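Local structure of viral structural protein 4 (6TZ0) at residues Y13-P22 with F193-K203. The protein binds GTP and is a structural protein of a cytoplasmic polyhedrosis virus, where it probably works alongside the viral RNA-dependent RNA polymerase during transcription. Numbering follows the deposited sequence.
Sequences YEEYGLYLRP and FSDTYLRSYFK
L18 and F202 form the tight apolar centre of this contact. Methyl CD2 of L18 sits over the middle of the F202 ring, a CH-pi contact 3.8 Å from the centroid, and touches CD2 of L198, while the other methyl, CD1, meets CE1 of F193 at 3.6 Å. A branched leucine suits this place because its two methyls can meet different partners. F202 CG stands anti to its carbonyl carbon (chi1 -69°), which turns one ring face to L18; CZ reaches Y13 CD1, the two rings nearly parallel but slid apart, and CE1 meets L20 CD2. L20 also packs on I46 of helix 41-60.

Helix 10-15 ends in a Schellman motif at G17, whose positive phi suits a residue without a side chain, and the chain then runs extended past the end of short helix 196-201, joining the two away from the GTP-binding residues. There L20 and F202 are the non-hydrogen-bonded pair of an isolated antiparallel bridge: K203 N donates to Y19 O at 2.7 Å, nearly straight at 164°, and R21 N bonds weakly to Y201 O.

Toward exposed P22 and partly exposed R21 the grip slackens. R21 is long enough to bring NH2 to both R199 O (2.7 Å) and F202 O (2.8 Å), weak bonds with poor angles. K203 itself is buried, its apolar shaft laying CD on Y19 CB while NZ reaches L20 O in another weak bond.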
# COMPACT_ATOMS: atom_id res chain seq x y z
N TYR B 13 13.84 42.19 -14.09
CA TYR B 13 12.85 43.24 -13.88
C TYR B 13 12.69 44.11 -15.11
O TYR B 13 11.60 44.66 -15.34
CB TYR B 13 13.22 44.07 -12.66
CG TYR B 13 12.97 43.37 -11.35
CD1 TYR B 13 11.71 43.39 -10.76
CD2 TYR B 13 13.97 42.66 -10.72
CE1 TYR B 13 11.48 42.74 -9.57
CE2 TYR B 13 13.75 42.01 -9.53
CZ TYR B 13 12.50 42.06 -8.96
OH TYR B 13 12.27 41.41 -7.78
N GLU B 14 13.74 44.26 -15.92
CA GLU B 14 13.61 44.99 -17.18
C GLU B 14 12.71 44.25 -18.15
O GLU B 14 12.07 44.88 -19.01
CB GLU B 14 14.98 45.21 -17.82
CG GLU B 14 15.90 46.14 -17.07
CD GLU B 14 17.16 46.44 -17.82
OE1 GLU B 14 17.39 45.80 -18.87
OE2 GLU B 14 17.93 47.31 -17.38
N GLU B 15 12.67 42.92 -18.05
CA GLU B 15 11.75 42.12 -18.86
C GLU B 15 10.29 42.46 -18.57
O GLU B 15 9.46 42.50 -19.48
CB GLU B 15 12.03 40.65 -18.59
CG GLU B 15 11.16 39.68 -19.32
CD GLU B 15 11.48 38.25 -18.96
OE1 GLU B 15 12.41 38.05 -18.15
OE2 GLU B 15 10.81 37.33 -19.47
N TYR B 16 9.96 42.71 -17.30
CA TYR B 16 8.60 43.04 -16.89
C TYR B 16 8.19 44.47 -17.22
O TYR B 16 7.05 44.84 -16.93
CB TYR B 16 8.46 42.79 -15.39
CG TYR B 16 8.37 41.34 -15.02
CD1 TYR B 16 7.78 40.43 -15.87
CD2 TYR B 16 8.93 40.86 -13.85
CE1 TYR B 16 7.71 39.09 -15.55
CE2 TYR B 16 8.87 39.52 -13.52
CZ TYR B 16 8.25 38.64 -14.38
OH TYR B 16 8.18 37.30 -14.08
N GLY B 17 9.07 45.26 -17.82
CA GLY B 17 8.79 46.65 -18.06
C GLY B 17 9.15 47.57 -16.92
O GLY B 17 8.56 48.65 -16.81
N LEU B 18 10.09 47.18 -16.07
CA LEU B 18 10.41 47.88 -14.84
C LEU B 18 11.88 48.27 -14.87
O LEU B 18 12.75 47.41 -15.01
CB LEU B 18 10.12 47.01 -13.62
CG LEU B 18 8.73 46.86 -13.01
CD1 LEU B 18 7.76 46.15 -13.90
CD2 LEU B 18 8.90 46.03 -11.78
N TYR B 19 12.15 49.56 -14.73
CA TYR B 19 13.50 50.10 -14.77
C TYR B 19 13.82 50.78 -13.45
O TYR B 19 12.98 51.51 -12.92
CB TYR B 19 13.63 51.10 -15.91
CG TYR B 19 13.62 50.46 -17.27
CD1 TYR B 19 14.03 49.16 -17.45
CD2 TYR B 19 13.12 51.12 -18.37
CE1 TYR B 19 14.01 48.57 -18.68
CE2 TYR B 19 13.10 50.53 -19.61
CZ TYR B 19 13.54 49.25 -19.75
OH TYR B 19 13.53 48.62 -20.97
N LEU B 20 15.02 50.54 -12.93
CA LEU B 20 15.42 51.14 -11.67
C LEU B 20 15.57 52.64 -11.79
O LEU B 20 16.11 53.16 -12.77
CB LEU B 20 16.72 50.53 -11.16
CG LEU B 20 16.69 49.13 -10.55
CD1 LEU B 20 18.09 48.65 -10.25
CD2 LEU B 20 15.86 49.13 -9.29
N ARG B 21 15.05 53.34 -10.80
CA ARG B 21 15.19 54.78 -10.73
C ARG B 21 16.63 55.11 -10.33
O ARG B 21 17.17 54.45 -9.43
CB ARG B 21 14.18 55.32 -9.72
CG ARG B 21 14.05 56.81 -9.65
CD ARG B 21 12.87 57.20 -8.79
NE ARG B 21 11.62 56.81 -9.42
CZ ARG B 21 10.44 56.90 -8.83
NH1 ARG B 21 10.35 57.36 -7.59
NH2 ARG B 21 9.34 56.53 -9.48
N PRO B 22 17.29 56.07 -10.97
CA PRO B 22 18.73 56.24 -10.78
C PRO B 22 19.08 56.80 -9.41
O PRO B 22 18.25 57.36 -8.69
CB PRO B 22 19.13 57.22 -11.89
CG PRO B 22 17.89 57.97 -12.17
CD PRO B 22 16.77 56.99 -12.00
N PHE B 193 1.55 48.80 -12.58
CA PHE B 193 2.55 49.80 -12.25
C PHE B 193 2.08 50.80 -11.21
O PHE B 193 2.87 51.66 -10.79
CB PHE B 193 2.96 50.54 -13.52
CG PHE B 193 3.57 49.65 -14.56
CD1 PHE B 193 4.89 49.26 -14.47
CD2 PHE B 193 2.82 49.22 -15.64
CE1 PHE B 193 5.45 48.45 -15.44
CE2 PHE B 193 3.37 48.41 -16.60
CZ PHE B 193 4.69 48.03 -16.50
N SER B 194 0.83 50.73 -10.77
CA SER B 194 0.28 51.66 -9.81
C SER B 194 0.42 51.19 -8.37
O SER B 194 -0.16 51.80 -7.47
CB SER B 194 -1.19 51.93 -10.11
OG SER B 194 -1.96 50.76 -9.93
N ASP B 195 1.17 50.12 -8.13
CA ASP B 195 1.45 49.70 -6.77
C ASP B 195 2.40 50.69 -6.11
O ASP B 195 3.12 51.43 -6.77
CB ASP B 195 2.06 48.30 -6.75
CG ASP B 195 2.04 47.68 -5.37
OD1 ASP B 195 1.43 48.26 -4.46
OD2 ASP B 195 2.69 46.65 -5.18
N THR B 196 2.37 50.70 -4.77
CA THR B 196 3.20 51.62 -4.00
C THR B 196 4.68 51.34 -4.19
O THR B 196 5.47 52.26 -4.42
CB THR B 196 2.83 51.50 -2.52
OG1 THR B 196 1.43 51.73 -2.36
CG2 THR B 196 3.59 52.52 -1.70
N TYR B 197 5.07 50.07 -4.15
CA TYR B 197 6.48 49.72 -4.25
C TYR B 197 7.00 49.87 -5.67
O TYR B 197 8.13 50.31 -5.88
CB TYR B 197 6.70 48.29 -3.77
CG TYR B 197 6.31 48.10 -2.34
CD1 TYR B 197 7.11 48.56 -1.31
CD2 TYR B 197 5.14 47.44 -2.01
CE1 TYR B 197 6.75 48.38 0.00
CE2 TYR B 197 4.78 47.24 -0.70
CZ TYR B 197 5.58 47.72 0.30
OH TYR B 197 5.22 47.53 1.61
N LEU B 198 6.18 49.53 -6.66
CA LEU B 198 6.60 49.68 -8.04
C LEU B 198 6.59 51.13 -8.50
O LEU B 198 7.29 51.46 -9.46
CB LEU B 198 5.70 48.84 -8.96
CG LEU B 198 5.68 47.34 -8.66
CD1 LEU B 198 4.78 46.60 -9.63
CD2 LEU B 198 7.07 46.75 -8.64
N ARG B 199 5.82 52.00 -7.84
CA ARG B 199 5.91 53.42 -8.12
C ARG B 199 7.10 54.04 -7.40
O ARG B 199 7.75 54.94 -7.94
CB ARG B 199 4.63 54.13 -7.69
CG ARG B 199 4.52 55.58 -8.12
CD ARG B 199 3.36 56.26 -7.42
NE ARG B 199 2.07 55.69 -7.78
CZ ARG B 199 1.34 56.09 -8.82
NH1 ARG B 199 0.17 55.52 -9.07
NH2 ARG B 199 1.79 57.07 -9.59
N SER B 200 7.41 53.56 -6.20
CA SER B 200 8.47 54.17 -5.40
C SER B 200 9.86 53.73 -5.84
O SER B 200 10.80 54.52 -5.76
CB SER B 200 8.26 53.83 -3.93
OG SER B 200 8.41 52.45 -3.71
N TYR B 201 10.02 52.50 -6.31
CA TYR B 201 11.33 51.95 -6.63
C TYR B 201 11.69 52.01 -8.10
O TYR B 201 12.87 52.09 -8.43
CB TYR B 201 11.43 50.50 -6.16
CG TYR B 201 11.56 50.34 -4.67
CD1 TYR B 201 12.17 51.31 -3.90
CD2 TYR B 201 11.00 49.25 -4.02
CE1 TYR B 201 12.28 51.16 -2.53
CE2 TYR B 201 11.10 49.10 -2.66
CZ TYR B 201 11.74 50.06 -1.92
OH TYR B 201 11.84 49.91 -0.56
N PHE B 202 10.71 51.98 -8.99
CA PHE B 202 10.96 51.87 -10.41
C PHE B 202 10.48 53.11 -11.15
O PHE B 202 9.76 53.95 -10.60
CB PHE B 202 10.29 50.62 -10.98
CG PHE B 202 10.91 49.34 -10.51
CD1 PHE B 202 12.04 48.84 -11.12
CD2 PHE B 202 10.36 48.63 -9.46
CE1 PHE B 202 12.61 47.67 -10.69
CE2 PHE B 202 10.93 47.46 -9.03
CZ PHE B 202 12.06 46.98 -9.65
N LYS B 203 10.90 53.23 -12.40
CA LYS B 203 10.37 54.27 -13.27
C LYS B 203 8.94 53.92 -13.67
O LYS B 203 8.63 52.78 -14.00
CB LYS B 203 11.22 54.42 -14.52
CG LYS B 203 12.60 54.97 -14.30
CD LYS B 203 13.32 55.09 -15.62
CE LYS B 203 14.60 55.88 -15.49
NZ LYS B 203 15.60 55.14 -14.69